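Local coordinates for annexin A8 (Homo sapiens, PDB 1W3W), which binds phospholipid membranes in a calcium-dependent way and acts as an anticoagulant by indirectly inhibiting the thromboplastin-specific complex of blood coagulation, at residues K50-N53 / T54-Q57; S122-K125 / N126-R129. All coordinates share one frame; numbering follows the deposited sequence.

Interaction 1: K50-N53 / T54-Q57; sequences KRSN and TQRQ
Ser52 and Gln55 cap the start of helix 53-67 in a local contact, where the loop after helix 41-48 turns into that helix in the first annexin repeat. Each residue uses its side chain on the other's backbone. Ser52 N donates to Gln55 OE1 at 2.9 Å, with a nearly straight N-H...O angle of 164°. In return Gln55 N gives a weak bond of 3.3 Å to Ser52 OG. Ser52 OG stands between its own backbone N and carbonyl carbon (chi1 71°), which aims it at the first turn. The Gln55 chain runs out extended beyond CG and brings OE1 back to the loop. This reciprocal pair is a capping box. Arg51 crosses Gln55 at about a right angle, and its CD lies 3.6 Å from Gln55 OE1. Its guanidinium pairs with Asp26.

The first helical bond follows, from Arg56 N to Ser52 O at 2.9 Å. The Arg56 guanidinium folds back over the loop, with the Ser52 carbonyl carbon over the centre of one face. Its NE binds Leu48 O and its NH1 binds Leu90 O. A water at the guanidinium edge accepts from Asn53 ND2 and, weakly, from Arg56 NH1. One turn on, Gln57 NE2 reaches Asn53 OD1 at 3.2 Å from above the carbonyl plane, the two amide planes 28° apart. A second water donates to Asn53 OD1 at 2.7 Å and also hydrogen-bonds Thr54 OG1. Asn53 ND2 binds Tyr92 O and Gln57 NE2 binds Met91 O, tying the helix start to the C-terminal end of helix 81-91 and the residue after it.

Interaction 2: S122-K125 / N126-R129; sequences SRTK and NQLR
Thr124 OG1 accepts from Gln127 N at 3.1 Å and caps the N-terminus of helix 125-139. The bond is nearly straight, with an N-H...O angle of 165°. A chi1 of 64° turns OG1 in over the first turn, toward Gln127 N. Thr124 O takes Leu128 N at 2.9 Å. Lys125 O takes Arg129 N at 3.0 Å, so the first helical bonds are in place. The Gln127 chain reaches back beside Thr124, its CG 3.3 Å from Thr124 OG1. Leu128 CD2 packs on Arg123 CB at 3.9 Å.

The Arg123 chain bends at chi2 (42°) and carries its guanidinium away from the new helix. There NH1 donates to Ser122 OG at 2.9 Å, with the oxygen in the guanidinium plane. Ser122 OG itself bonds Glu118 O, and Arg123 NH2 forms a salt bridge with Glu98 and a weak hydrogen bond to Ser282 OG. An alanine in place of Arg123 would probably leave Glu98 without its charged mate and Ser122 OG without this donor. The turn links helix 113-122 to helix 125-139, while Ser122 and Arg123 pack against Phe258 of helix 254-266.

Interactions 1 and 2 are corresponding helix starts, one in each of the first two annexin repeats. Their centres are 22 Å apart and they do not touch. Both place a hydroxyl residue at the N-cap and a glutamine three positions later. The reciprocal capping box is settled in interaction 1; in interaction 2 the hydroxyl's bond is the clear one. Segment 50-57 lies farther from the chain centre. Its side chains use two waters and carbonyls near the end of helix 81-91, while Asn53 N and Lys50 NZ bond Glu285 and Ser321 of the fourth repeat. Interaction 2 also touches that repeat. Both contain a buried arginine: Arg56 on the helix, Arg123 before the cap. Each mixes buried and exposed residues.

Interaction 1: K50-N53 / T54-Q57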
ATOM      1  N   LYS A  50      -7.008   6.969 -17.979  1.00 18.80           N
ATOM      2  CA  LYS A  50      -6.801   8.387 -18.249  1.00 20.07           C
ATOM      3  C   LYS A  50      -7.760   9.300 -17.494  1.00 19.74           C
ATOM      4  O   LYS A  50      -7.694  10.507 -17.656  1.00 22.64           O
ATOM      5  CB  LYS A  50      -6.907   8.667 -19.759  1.00 20.99           C
ATOM      6  CG  LYS A  50      -5.796   8.030 -20.600  1.00 23.74           C
ATOM      7  CD  LYS A  50      -4.422   8.549 -20.199  1.00 28.05           C
ATOM      8  CE  LYS A  50      -3.278   7.903 -21.000  1.00 31.27           C
ATOM      9  NZ  LYS A  50      -2.032   7.834 -20.166  1.00 32.58           N
ATOM     10  N   ARG A  51      -8.662   8.746 -16.697  1.00 18.17           N
ATOM     11  CA  ARG A  51      -9.528   9.537 -15.837  1.00 16.86           C
ATOM     12  C   ARG A  51      -9.131   9.307 -14.386  1.00 15.82           C
ATOM     13  O   ARG A  51      -8.571   8.289 -14.050  1.00 16.64           O
ATOM     14  CB  ARG A  51     -10.999   9.151 -16.029  1.00 16.47           C
ATOM     15  CG  ARG A  51     -11.536   9.334 -17.448  1.00 16.27           C
ATOM     16  CD  ARG A  51     -11.671  10.791 -17.918  1.00 16.69           C
ATOM     17  NE  ARG A  51     -12.256  10.783 -19.256  1.00 17.64           N
ATOM     18  CZ  ARG A  51     -11.572  10.829 -20.395  1.00 18.76           C
ATOM     19  NH1 ARG A  51     -10.255  10.996 -20.412  1.00 17.41           N
ATOM     20  NH2 ARG A  51     -12.230  10.747 -21.542  1.00 17.76           N
ATOM     21  N   SER A  52      -9.425  10.261 -13.524  1.00 14.76           N
ATOM     22  CA  SER A  52      -9.117  10.135 -12.106  1.00 14.08           C
ATOM     23  C   SER A  52     -10.107   9.199 -11.422  1.00 13.81           C
ATOM     24  O   SER A  52     -11.169   8.887 -11.959  1.00 12.43           O
ATOM     25  CB  SER A  52      -9.153  11.507 -11.450  1.00 14.46           C
ATOM     26  OG  SER A  52     -10.482  11.988 -11.356  1.00 14.72           O
ATOM     27  N   ASN A  53      -9.779   8.789 -10.206  1.00 13.47           N
ATOM     28  CA  ASN A  53     -10.631   7.888  -9.466  1.00 13.45           C
ATOM     29  C   ASN A  53     -12.033   8.475  -9.310  1.00 14.13           C
ATOM     30  O   ASN A  53     -13.035   7.785  -9.514  1.00 13.68           O
ATOM     31  CB  ASN A  53      -9.997   7.563  -8.115  1.00 13.41           C
ATOM     32  CG  ASN A  53     -10.756   6.516  -7.369  1.00 13.84           C
ATOM     33  OD1 ASN A  53     -11.843   6.782  -6.877  1.00 13.98           O
ATOM     34  ND2 ASN A  53     -10.209   5.307  -7.301  1.00 12.07           N
ATOM     35  N   THR A  54     -12.115   9.766  -8.997  1.00 14.75           N
ATOM     36  CA  THR A  54     -13.404  10.386  -8.748  1.00 15.69           C
ATOM     37  C   THR A  54     -14.213  10.462 -10.034  1.00 15.18           C
ATOM     38  O   THR A  54     -15.411  10.218 -10.015  1.00 15.79           O
ATOM     39  CB  THR A  54     -13.216  11.759  -8.063  1.00 16.51           C
ATOM     40  OG1 THR A  54     -12.686  11.530  -6.744  1.00 18.28           O
ATOM     41  CG2 THR A  54     -14.550  12.427  -7.794  1.00 18.01           C
ATOM     42  N   GLN A  55     -13.553  10.748 -11.149  1.00 14.46           N
ATOM     43  CA  GLN A  55     -14.208  10.703 -12.446  1.00 14.48           C
ATOM     44  C   GLN A  55     -14.715   9.301 -12.788  1.00 14.01           C
ATOM     45  O   GLN A  55     -15.806   9.172 -13.325  1.00 13.50           O
ATOM     46  CB  GLN A  55     -13.286  11.198 -13.551  1.00 14.83           C
ATOM     47  CG  GLN A  55     -13.006  12.681 -13.480  1.00 17.21           C
ATOM     48  CD  GLN A  55     -11.962  13.124 -14.477  1.00 19.18           C
ATOM     49  OE1 GLN A  55     -11.032  12.381 -14.788  1.00 17.25           O
ATOM     50  NE2 GLN A  55     -12.108  14.355 -14.980  1.00 23.46           N
ATOM     51  N   ARG A  56     -13.937   8.268 -12.471  1.00 13.30           N
ATOM     52  CA  ARG A  56     -14.415   6.899 -12.598  1.00 13.73           C
ATOM     53  C   ARG A  56     -15.698   6.615 -11.811  1.00 13.58           C
ATOM     54  O   ARG A  56     -16.543   5.879 -12.292  1.00 13.17           O
ATOM     55  CB  ARG A  56     -13.355   5.892 -12.166  1.00 14.00           C
ATOM     56  CG  ARG A  56     -12.147   5.817 -13.049  1.00 14.21           C
ATOM     57  CD  ARG A  56     -11.137   4.756 -12.558  1.00 15.83           C
ATOM     58  NE  ARG A  56      -9.813   5.245 -12.880  1.00 17.30           N
ATOM     59  CZ  ARG A  56      -8.820   5.460 -12.037  1.00 15.38           C
ATOM     60  NH1 ARG A  56      -8.894   5.145 -10.746  1.00 14.53           N
ATOM     61  NH2 ARG A  56      -7.707   5.981 -12.530  1.00 15.66           N
ATOM     62  N   GLN A  57     -15.833   7.165 -10.607  1.00 13.72           N
ATOM     63  CA  GLN A  57     -17.043   6.969  -9.807  1.00 14.36           C
ATOM     64  C   GLN A  57     -18.256   7.622 -10.479  1.00 14.98           C
ATOM     65  O   GLN A  57     -19.360   7.063 -10.482  1.00 15.43           O
ATOM     66  CB  GLN A  57     -16.863   7.523  -8.380  1.00 14.63           C
ATOM     67  CG  GLN A  57     -15.651   6.971  -7.600  1.00 15.39           C
ATOM     68  CD  GLN A  57     -15.534   5.466  -7.657  1.00 15.64           C
ATOM     69  OE1 GLN A  57     -16.533   4.769  -7.578  1.00 17.70           O
ATOM     70  NE2 GLN A  57     -14.316   4.964  -7.787  1.00 17.40           N
TER
HETATM   71  O   HOH W   1      -7.397   4.486  -8.068  1.00 15.09           O
HETATM   72  O   HOH W   2     -12.807   8.997  -5.597  1.00 18.75           O

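Interaction 2: S122-K125 / N126-R129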
ATOM      1  N   SER A 122       2.302   1.920   6.203  1.00 15.79           N
ATOM      2  CA  SER A 122       2.567   3.006   5.256  1.00 16.06           C
ATOM      3  C   SER A 122       1.453   4.048   5.223  1.00 16.40           C
ATOM      4  O   SER A 122       1.620   5.111   4.648  1.00 17.08           O
ATOM      5  CB  SER A 122       2.817   2.448   3.857  1.00 15.49           C
ATOM      6  OG  SER A 122       1.647   1.831   3.350  1.00 14.76           O
ATOM      7  N   ARG A 123       0.309   3.747   5.834  1.00 16.44           N
ATOM      8  CA  ARG A 123      -0.769   4.705   5.894  1.00 16.62           C
ATOM      9  C   ARG A 123      -0.661   5.544   7.170  1.00 17.48           C
ATOM     10  O   ARG A 123      -0.110   5.098   8.173  1.00 17.71           O
ATOM     11  CB  ARG A 123      -2.125   4.011   5.831  1.00 16.60           C
ATOM     12  CG  ARG A 123      -2.658   3.777   4.447  1.00 16.53           C
ATOM     13  CD  ARG A 123      -1.651   3.315   3.449  1.00 17.48           C
ATOM     14  NE  ARG A 123      -2.266   2.993   2.165  1.00 17.40           N
ATOM     15  CZ  ARG A 123      -1.674   2.285   1.219  1.00 16.07           C
ATOM     16  NH1 ARG A 123      -0.449   1.823   1.396  1.00 15.02           N
ATOM     17  NH2 ARG A 123      -2.320   2.024   0.092  1.00 16.90           N
ATOM     18  N   THR A 124      -1.183   6.762   7.101  1.00 18.24           N
ATOM     19  CA  THR A 124      -1.238   7.649   8.243  1.00 19.32           C
ATOM     20  C   THR A 124      -2.397   7.227   9.110  1.00 20.00           C
ATOM     21  O   THR A 124      -3.289   6.501   8.680  1.00 19.19           O
ATOM     22  CB  THR A 124      -1.499   9.122   7.833  1.00 19.21           C
ATOM     23  OG1 THR A 124      -2.787   9.224   7.235  1.00 17.54           O
ATOM     24  CG2 THR A 124      -0.553   9.630   6.747  1.00 20.43           C
ATOM     25  N   LYS A 125      -2.417   7.768  10.316  1.00 21.35           N
ATOM     26  CA  LYS A 125      -3.501   7.510  11.249  1.00 22.48           C
ATOM     27  C   LYS A 125      -4.863   7.844  10.656  1.00 21.55           C
ATOM     28  O   LYS A 125      -5.807   7.077  10.811  1.00 21.79           O
ATOM     29  CB  LYS A 125      -3.280   8.303  12.560  1.00 23.20           C
ATOM     30  CG  LYS A 125      -4.474   8.280  13.494  1.00 27.11           C
ATOM     31  CD  LYS A 125      -4.567   7.004  14.334  1.00 30.75           C
ATOM     32  CE  LYS A 125      -4.942   5.701  13.556  1.00 32.95           C
ATOM     33  NZ  LYS A 125      -6.303   5.673  12.933  1.00 33.05           N
ATOM     34  N   ASN A 126      -4.967   8.994   9.998  1.00 21.31           N
ATOM     35  CA  ASN A 126      -6.241   9.451   9.451  1.00 21.86           C
ATOM     36  C   ASN A 126      -6.685   8.593   8.269  1.00 20.22           C
ATOM     37  O   ASN A 126      -7.853   8.324   8.106  1.00 20.52           O
ATOM     38  CB  ASN A 126      -6.170  10.926   9.021  1.00 22.68           C
ATOM     39  CG  ASN A 126      -5.685  11.845  10.136  1.00 25.35           C
ATOM     40  OD1 ASN A 126      -4.830  12.688   9.910  1.00 30.88           O
ATOM     41  ND2 ASN A 126      -6.221  11.678  11.335  1.00 26.57           N
ATOM     42  N   GLN A 127      -5.740   8.171   7.447  1.00 19.48           N
ATOM     43  CA  GLN A 127      -6.025   7.212   6.381  1.00 18.57           C
ATOM     44  C   GLN A 127      -6.522   5.881   6.974  1.00 17.56           C
ATOM     45  O   GLN A 127      -7.508   5.323   6.513  1.00 16.41           O
ATOM     46  CB  GLN A 127      -4.785   6.993   5.517  1.00 18.51           C
ATOM     47  CG  GLN A 127      -4.467   8.218   4.627  1.00 20.43           C
ATOM     48  CD  GLN A 127      -3.198   8.076   3.808  1.00 22.02           C
ATOM     49  OE1 GLN A 127      -3.070   8.702   2.751  1.00 27.62           O
ATOM     50  NE2 GLN A 127      -2.274   7.280   4.272  1.00 17.91           N
ATOM     51  N   LEU A 128      -5.851   5.391   8.007  1.00 17.50           N
ATOM     52  CA  LEU A 128      -6.250   4.128   8.632  1.00 18.02           C
ATOM     53  C   LEU A 128      -7.649   4.225   9.237  1.00 18.44           C
ATOM     54  O   LEU A 128      -8.409   3.273   9.167  1.00 17.71           O
ATOM     55  CB  LEU A 128      -5.249   3.688   9.700  1.00 18.28           C
ATOM     56  CG  LEU A 128      -3.920   3.154   9.187  1.00 19.26           C
ATOM     57  CD1 LEU A 128      -2.969   2.906  10.362  1.00 20.79           C
ATOM     58  CD2 LEU A 128      -4.109   1.887   8.370  1.00 20.95           C
ATOM     59  N   ARG A 129      -8.001   5.382   9.797  1.00 19.06           N
ATOM     60  CA  ARG A 129      -9.327   5.572  10.366  1.00 20.13           C
ATOM     61  C   ARG A 129     -10.386   5.381   9.290  1.00 19.21           C
ATOM     62  O   ARG A 129     -11.402   4.763   9.542  1.00 19.78           O
ATOM     63  CB  ARG A 129      -9.475   6.970  10.989  1.00 20.88           C
ATOM     64  CG  ARG A 129     -10.869   7.217  11.610  1.00 26.06           C
ATOM     65  CD  ARG A 129     -11.396   8.656  11.525  1.00 31.69           C
ATOM     66  NE  ARG A 129     -10.326   9.641  11.375  1.00 36.50           N
ATOM     67  CZ  ARG A 129      -9.474   9.990  12.336  1.00 39.85           C
ATOM     68  NH1 ARG A 129      -9.556   9.461  13.554  1.00 42.17           N
ATOM     69  NH2 ARG A 129      -8.531  10.887  12.079  1.00 40.78           N
TER